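Local coordinates for 389aa long hypothetical nucleolar protein (Pyrococcus horikoshii, PDB 5ZVE) that methylates the C5 position of cytosine 72 in several tRNAs, using S-adenosyl-L-methionine as the methyl donor, at residues E34-E48 against R63-R75. Sequence-based numbering, arbitrary orientation.
Sequences EHYYIRVNTLKISRE and RSPYLPEGLYFVR
Y36 and F73, I38 and L71 face each other as hydrogen-bonded pairs of the antiparallel strands 35-40 and 70-74, whose axes approach to 4.2 Å at 150°; bonds from R75 N to E34 O and from V40 N to E69 O extend the ladder at both ends. Between these rungs, Y72 CA comes to 3.1 Å from Y36 O, a CA-H...O contact. On one side of the sheet H35, Y37 and Y72 form an aromatic cluster. The H35 and Y72 rings make an offset stack, centroids 4.2 Å apart and planes 14° apart. The backbone places Y72 CB over the centre of the Y37 face, a CH-pi contact only 2° off the ring normal, while the first torsion of Y72 sets CG between its own backbone N and carbonyl carbon, turning the ring toward H35. A water joins Y37 OH to S64 OG, and the S64 oxygen also accepts from Y66 N and L67 N in an ST turn and ST motif. On the opposite side I38 CD1 meets the F73 edge at CE1; a further apolar contact sets V40 CG2 3.9 Å from L71 CD1. R47, at the start of helix 47-56, reaches into the turn 67-70. There R63 CB lies over one guanidinium face and P68 O over the opposite one, while NH2 donates in the carbonyl plane to a lone pair of G70 O at 3.0 Å. Beside it, E48 OE1 makes a salt bridge with R63 NH1 at 2.5 Å. These central strands of the ferredoxin-like domain also connect to the methyltransferase domain: R39 hydrogen-bonds Q182, T213 and Q217, and E69 forms a salt bridge with R191 and a hydrogen bond with H214. G70 O accepts from both R47 NH2 and S64 N, and the turn's carbonyls probably offset the charge of R47 and hold the helix start against the strand.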
loop_
_atom_site.group_PDB
_atom_site.type_symbol
_atom_site.label_atom_id
_atom_site.label_comp_id
_atom_site.label_asym_id
_atom_site.label_seq_id
_atom_site.Cartn_x
_atom_site.Cartn_y
_atom_site.Cartn_z
ATOM N N GLU A 34 -11.089 -3.641 -4.506
ATOM C CA GLU A 34 -12.075 -4.678 -4.787
ATOM C C GLU A 34 -11.438 -6.057 -4.677
ATOM O O GLU A 34 -12.083 -7.021 -4.255
ATOM C CB GLU A 34 -12.688 -4.479 -6.177
ATOM C CG GLU A 34 -13.520 -3.206 -6.334
ATOM C CD GLU A 34 -12.685 -1.939 -6.515
ATOM O OE1 GLU A 34 -11.439 -2.014 -6.496
ATOM O OE2 GLU A 34 -13.284 -0.858 -6.685
ATOM N N HIS A 35 -10.170 -6.143 -5.069
ATOM C CA HIS A 35 -9.405 -7.380 -4.964
ATOM C C HIS A 35 -8.269 -7.205 -3.963
ATOM O O HIS A 35 -7.316 -6.456 -4.208
ATOM C CB HIS A 35 -8.851 -7.809 -6.325
ATOM C CG HIS A 35 -9.889 -8.340 -7.266
ATOM N ND1 HIS A 35 -9.580 -8.829 -8.515
ATOM C CD2 HIS A 35 -11.236 -8.440 -7.143
ATOM C CE1 HIS A 35 -10.689 -9.226 -9.119
ATOM N NE2 HIS A 35 -11.706 -8.997 -8.309
ATOM N N TYR A 36 -8.371 -7.901 -2.838
ATOM C CA TYR A 36 -7.402 -7.755 -1.760
ATOM C C TYR A 36 -6.320 -8.819 -1.884
ATOM O O TYR A 36 -6.569 -10.007 -1.638
ATOM C CB TYR A 36 -8.096 -7.845 -0.400
ATOM C CG TYR A 36 -7.193 -7.556 0.774
ATOM C CD1 TYR A 36 -6.606 -6.304 0.930
ATOM C CD2 TYR A 36 -6.927 -8.527 1.725
ATOM C CE1 TYR A 36 -5.782 -6.032 2.005
ATOM C CE2 TYR A 36 -6.100 -8.265 2.803
ATOM C CZ TYR A 36 -5.532 -7.017 2.937
ATOM O OH TYR A 36 -4.712 -6.756 4.009
ATOM N N TYR A 37 -5.121 -8.385 -2.267
ATOM C CA TYR A 37 -4.041 -9.306 -2.627
ATOM C C TYR A 37 -3.102 -9.613 -1.460
ATOM O O TYR A 37 -2.899 -8.792 -0.565
ATOM C CB TYR A 37 -3.225 -8.738 -3.791
ATOM C CG TYR A 37 -3.749 -9.089 -5.167
ATOM C CD1 TYR A 37 -4.710 -8.302 -5.791
ATOM C CD2 TYR A 37 -3.277 -10.205 -5.845
ATOM C CE1 TYR A 37 -5.190 -8.621 -7.052
ATOM C CE2 TYR A 37 -3.751 -10.532 -7.108
ATOM C CZ TYR A 37 -4.704 -9.737 -7.705
ATOM O OH TYR A 37 -5.174 -10.063 -8.956
ATOM N N ILE A 38 -2.541 -10.814 -1.478
ATOM C CA ILE A 38 -1.476 -11.190 -0.562
ATOM C C ILE A 38 -0.367 -11.855 -1.357
ATOM O O ILE A 38 -0.612 -12.398 -2.436
ATOM C CB ILE A 38 -1.959 -12.152 0.534
ATOM C CG1 ILE A 38 -2.399 -13.486 -0.091
ATOM C CG2 ILE A 38 -3.082 -11.522 1.339
ATOM C CD1 ILE A 38 -2.848 -14.525 0.911
ATOM N N ARG A 39 0.854 -11.811 -0.838
ATOM C CA ARG A 39 1.940 -12.519 -1.495
ATOM C C ARG A 39 2.202 -13.850 -0.816
ATOM O O ARG A 39 2.391 -13.911 0.391
ATOM C CB ARG A 39 3.222 -11.684 -1.510
ATOM C CG ARG A 39 4.351 -12.345 -2.297
ATOM C CD ARG A 39 5.638 -11.536 -2.283
ATOM N NE ARG A 39 6.382 -11.670 -1.032
ATOM C CZ ARG A 39 6.598 -10.684 -0.166
ATOM N NH1 ARG A 39 6.140 -9.464 -0.412
ATOM N NH2 ARG A 39 7.288 -10.919 0.944
ATOM N N VAL A 40 2.204 -14.919 -1.599
ATOM C CA VAL A 40 2.612 -16.217 -1.083
ATOM C C VAL A 40 4.112 -16.213 -0.835
ATOM O O VAL A 40 4.896 -15.956 -1.747
ATOM C CB VAL A 40 2.262 -17.361 -2.056
ATOM C CG1 VAL A 40 2.650 -18.695 -1.455
ATOM C CG2 VAL A 40 0.788 -17.324 -2.413
ATOM N N ASN A 41 4.511 -16.494 0.400
ATOM C CA ASN A 41 5.925 -16.571 0.723
ATOM C C ASN A 41 6.485 -17.921 0.311
ATOM O O ASN A 41 6.516 -18.861 1.102
ATOM C CB ASN A 41 6.166 -16.328 2.214
ATOM C CG ASN A 41 7.635 -16.401 2.585
ATOM O OD1 ASN A 41 8.504 -16.356 1.718
ATOM N ND2 ASN A 41 7.918 -16.510 3.875
ATOM N N THR A 42 6.940 -18.003 -0.934
ATOM C CA THR A 42 7.481 -19.238 -1.480
ATOM C C THR A 42 8.773 -19.703 -0.800
ATOM O O THR A 42 9.315 -20.748 -1.146
ATOM C CB THR A 42 7.738 -19.092 -2.984
ATOM O OG1 THR A 42 8.522 -17.912 -3.219
ATOM C CG2 THR A 42 6.421 -18.970 -3.734
ATOM N N LEU A 43 9.265 -18.933 0.164
ATOM C CA LEU A 43 10.382 -19.381 0.985
ATOM C C LEU A 43 9.929 -20.455 1.961
ATOM O O LEU A 43 10.724 -21.295 2.383
ATOM C CB LEU A 43 11.007 -18.214 1.756
ATOM C CG LEU A 43 11.814 -17.172 0.983
ATOM C CD1 LEU A 43 12.400 -16.167 1.949
ATOM C CD2 LEU A 43 12.921 -17.838 0.180
ATOM N N LYS A 44 8.646 -20.426 2.313
ATOM C CA LYS A 44 8.109 -21.326 3.331
ATOM C C LYS A 44 7.019 -22.272 2.838
ATOM O O LYS A 44 6.803 -23.332 3.422
ATOM C CB LYS A 44 7.556 -20.514 4.500
ATOM C CG LYS A 44 8.603 -19.723 5.246
ATOM C CD LYS A 44 8.129 -19.437 6.651
ATOM C CE LYS A 44 9.300 -19.308 7.597
ATOM N NZ LYS A 44 8.880 -19.605 8.990
ATOM N N ILE A 45 6.321 -21.890 1.778
ATOM C CA ILE A 45 5.165 -22.656 1.340
ATOM C C ILE A 45 4.892 -22.383 -0.132
ATOM O O ILE A 45 5.290 -21.345 -0.657
ATOM C CB ILE A 45 3.916 -22.306 2.205
ATOM C CG1 ILE A 45 2.802 -23.343 2.032
ATOM C CG2 ILE A 45 3.421 -20.888 1.910
ATOM C CD1 ILE A 45 1.652 -23.167 3.005
ATOM N N SER A 46 4.226 -23.319 -0.800
ATOM C CA SER A 46 3.820 -23.124 -2.183
ATOM C C SER A 46 2.443 -22.482 -2.202
ATOM O O SER A 46 1.749 -22.472 -1.191
ATOM C CB SER A 46 3.791 -24.450 -2.941
ATOM O OG SER A 46 2.654 -25.212 -2.569
ATOM N N ARG A 47 2.052 -21.949 -3.353
ATOM C CA ARG A 47 0.755 -21.297 -3.496
ATOM C C ARG A 47 -0.422 -22.239 -3.184
ATOM O O ARG A 47 -1.322 -21.893 -2.415
ATOM C CB ARG A 47 0.619 -20.739 -4.912
ATOM C CG ARG A 47 -0.574 -19.831 -5.133
ATOM C CD ARG A 47 -0.913 -19.807 -6.609
ATOM N NE ARG A 47 -1.076 -18.466 -7.151
ATOM C CZ ARG A 47 -1.163 -18.204 -8.449
ATOM N NH1 ARG A 47 -1.105 -19.195 -9.332
ATOM N NH2 ARG A 47 -1.309 -16.954 -8.869
ATOM N N GLU A 48 -0.422 -23.426 -3.776
ATOM C CA GLU A 48 -1.567 -24.318 -3.625
ATOM C C GLU A 48 -1.700 -24.823 -2.195
ATOM O O GLU A 48 -2.807 -24.937 -1.675
ATOM C CB GLU A 48 -1.470 -25.490 -4.598
ATOM C CG GLU A 48 -1.425 -25.052 -6.053
ATOM C CD GLU A 48 -2.539 -24.078 -6.402
ATOM O OE1 GLU A 48 -3.716 -24.414 -6.176
ATOM O OE2 GLU A 48 -2.239 -22.966 -6.887
ATOM N N ARG A 63 -6.641 -17.263 -7.311
ATOM C CA ARG A 63 -5.292 -17.238 -7.876
ATOM C C ARG A 63 -5.125 -16.152 -8.938
ATOM O O ARG A 63 -6.037 -15.874 -9.710
ATOM C CB ARG A 63 -4.947 -18.603 -8.476
ATOM C CG ARG A 63 -4.543 -19.653 -7.448
ATOM C CD ARG A 63 -4.529 -21.043 -8.057
ATOM N NE ARG A 63 -5.885 -21.519 -8.278
ATOM C CZ ARG A 63 -6.466 -22.489 -7.586
ATOM N NH1 ARG A 63 -5.805 -23.131 -6.636
ATOM N NH2 ARG A 63 -7.710 -22.830 -7.867
ATOM N N SER A 64 -3.949 -15.540 -8.990
ATOM C CA SER A 64 -3.649 -14.629 -10.082
ATOM C C SER A 64 -2.999 -15.406 -11.224
ATOM O O SER A 64 -2.094 -16.207 -10.996
ATOM C CB SER A 64 -2.745 -13.487 -9.611
ATOM O OG SER A 64 -2.117 -12.845 -10.708
ATOM N N PRO A 65 -3.483 -15.193 -12.457
ATOM C CA PRO A 65 -2.897 -15.815 -13.649
ATOM C C PRO A 65 -1.641 -15.090 -14.137
ATOM O O PRO A 65 -0.975 -15.570 -15.052
ATOM C CB PRO A 65 -4.027 -15.722 -14.677
ATOM C CG PRO A 65 -4.781 -14.495 -14.279
ATOM C CD PRO A 65 -4.700 -14.421 -12.775
ATOM N N TYR A 66 -1.330 -13.948 -13.535
ATOM C CA TYR A 66 -0.152 -13.170 -13.915
ATOM C C TYR A 66 0.995 -13.313 -12.910
ATOM O O TYR A 66 2.166 -13.300 -13.281
ATOM C CB TYR A 66 -0.512 -11.696 -14.061
ATOM C CG TYR A 66 -1.363 -11.360 -15.264
ATOM C CD1 TYR A 66 -0.866 -11.513 -16.553
ATOM C CD2 TYR A 66 -2.643 -10.836 -15.113
ATOM C CE1 TYR A 66 -1.631 -11.189 -17.660
ATOM C CE2 TYR A 66 -3.414 -10.505 -16.216
ATOM C CZ TYR A 66 -2.901 -10.682 -17.485
ATOM O OH TYR A 66 -3.650 -10.355 -18.592
ATOM N N LEU A 67 0.648 -13.436 -11.636
ATOM C CA LEU A 67 1.640 -13.619 -10.583
ATOM C C LEU A 67 1.441 -14.958 -9.892
ATOM O O LEU A 67 0.513 -15.109 -9.093
ATOM C CB LEU A 67 1.560 -12.498 -9.548
ATOM C CG LEU A 67 1.975 -11.084 -9.941
ATOM C CD1 LEU A 67 1.590 -10.166 -8.824
ATOM C CD2 LEU A 67 3.466 -11.013 -10.180
ATOM N N PRO A 68 2.308 -15.935 -10.196
ATOM C CA PRO A 68 2.235 -17.252 -9.551
ATOM C C PRO A 68 2.322 -17.168 -8.025
ATOM O O PRO A 68 1.926 -18.112 -7.347
ATOM C CB PRO A 68 3.440 -18.010 -10.136
ATOM C CG PRO A 68 4.281 -16.983 -10.812
ATOM C CD PRO A 68 3.375 -15.869 -11.208
ATOM N N GLU A 69 2.818 -16.058 -7.489
ATOM C CA GLU A 69 2.841 -15.895 -6.040
ATOM C C GLU A 69 1.671 -15.042 -5.550
ATOM O O GLU A 69 1.613 -14.677 -4.373
ATOM C CB GLU A 69 4.170 -15.283 -5.581
ATOM C CG GLU A 69 4.427 -13.858 -6.068
ATOM C CD GLU A 69 5.108 -13.814 -7.423
ATOM O OE1 GLU A 69 4.551 -14.371 -8.395
ATOM O OE2 GLU A 69 6.201 -13.219 -7.514
ATOM N N GLY A 70 0.735 -14.723 -6.438
ATOM C CA GLY A 70 -0.377 -13.860 -6.074
ATOM C C GLY A 70 -1.683 -14.562 -5.725
ATOM O O GLY A 70 -2.158 -15.417 -6.470
ATOM N N LEU A 71 -2.274 -14.178 -4.597
ATOM C CA LEU A 71 -3.617 -14.616 -4.225
ATOM C C LEU A 71 -4.421 -13.400 -3.833
ATOM O O LEU A 71 -3.878 -12.472 -3.239
ATOM C CB LEU A 71 -3.595 -15.613 -3.065
ATOM C CG LEU A 71 -3.138 -17.049 -3.327
ATOM C CD1 LEU A 71 -3.030 -17.805 -2.024
ATOM C CD2 LEU A 71 -4.092 -17.741 -4.266
ATOM N N TYR A 72 -5.711 -13.392 -4.146
ATOM C CA TYR A 72 -6.530 -12.263 -3.738
ATOM C C TYR A 72 -7.894 -12.690 -3.217
ATOM O O TYR A 72 -8.393 -13.773 -3.531
ATOM C CB TYR A 72 -6.681 -11.259 -4.896
ATOM C CG TYR A 72 -7.511 -11.744 -6.061
ATOM C CD1 TYR A 72 -8.889 -11.558 -6.077
ATOM C CD2 TYR A 72 -6.919 -12.376 -7.152
ATOM C CE1 TYR A 72 -9.656 -11.997 -7.138
ATOM C CE2 TYR A 72 -7.681 -12.820 -8.219
ATOM C CZ TYR A 72 -9.050 -12.628 -8.205
ATOM O OH TYR A 72 -9.825 -13.063 -9.254
ATOM N N PHE A 73 -8.480 -11.828 -2.397
ATOM C CA PHE A 73 -9.804 -12.061 -1.852
ATOM C C PHE A 73 -10.753 -11.014 -2.398
ATOM O O PHE A 73 -10.389 -9.844 -2.532
ATOM C CB PHE A 73 -9.784 -12.020 -0.323
ATOM C CG PHE A 73 -8.794 -12.963 0.298
ATOM C CD1 PHE A 73 -7.467 -12.598 0.453
ATOM C CD2 PHE A 73 -9.193 -14.222 0.723
ATOM C CE1 PHE A 73 -6.557 -13.469 1.022
ATOM C CE2 PHE A 73 -8.290 -15.096 1.293
ATOM C CZ PHE A 73 -6.968 -14.721 1.441
ATOM N N VAL A 74 -11.959 -11.436 -2.744
ATOM C CA VAL A 74 -12.929 -10.505 -3.288
ATOM C C VAL A 74 -13.565 -9.727 -2.140
ATOM O O VAL A 74 -13.966 -10.301 -1.124
ATOM C CB VAL A 74 -14.010 -11.225 -4.117
ATOM C CG1 VAL A 74 -15.038 -10.228 -4.622
ATOM C CG2 VAL A 74 -13.371 -11.960 -5.292
ATOM N N ARG A 75 -13.668 -8.419 -2.323
ATOM C CA ARG A 75 -14.215 -7.529 -1.311
ATOM C C ARG A 75 -15.738 -7.638 -1.242
ATOM O O ARG A 75 -16.394 -7.893 -2.248
ATOM C CB ARG A 75 -13.780 -6.094 -1.616
ATOM C CG ARG A 75 -14.407 -5.031 -0.746
ATOM C CD ARG A 75 -15.345 -4.183 -1.578
ATOM N NE ARG A 75 -14.716 -2.958 -2.039
ATOM C CZ ARG A 75 -15.202 -2.181 -3.003
ATOM N NH1 ARG A 75 -16.319 -2.514 -3.631
ATOM N NH2 ARG A 75 -14.563 -1.068 -3.338
HETATM O O HOH W 1 -3.996 -10.801 -11.136
HETATM O O HOH W 2 -0.282 -17.631 -11.899
#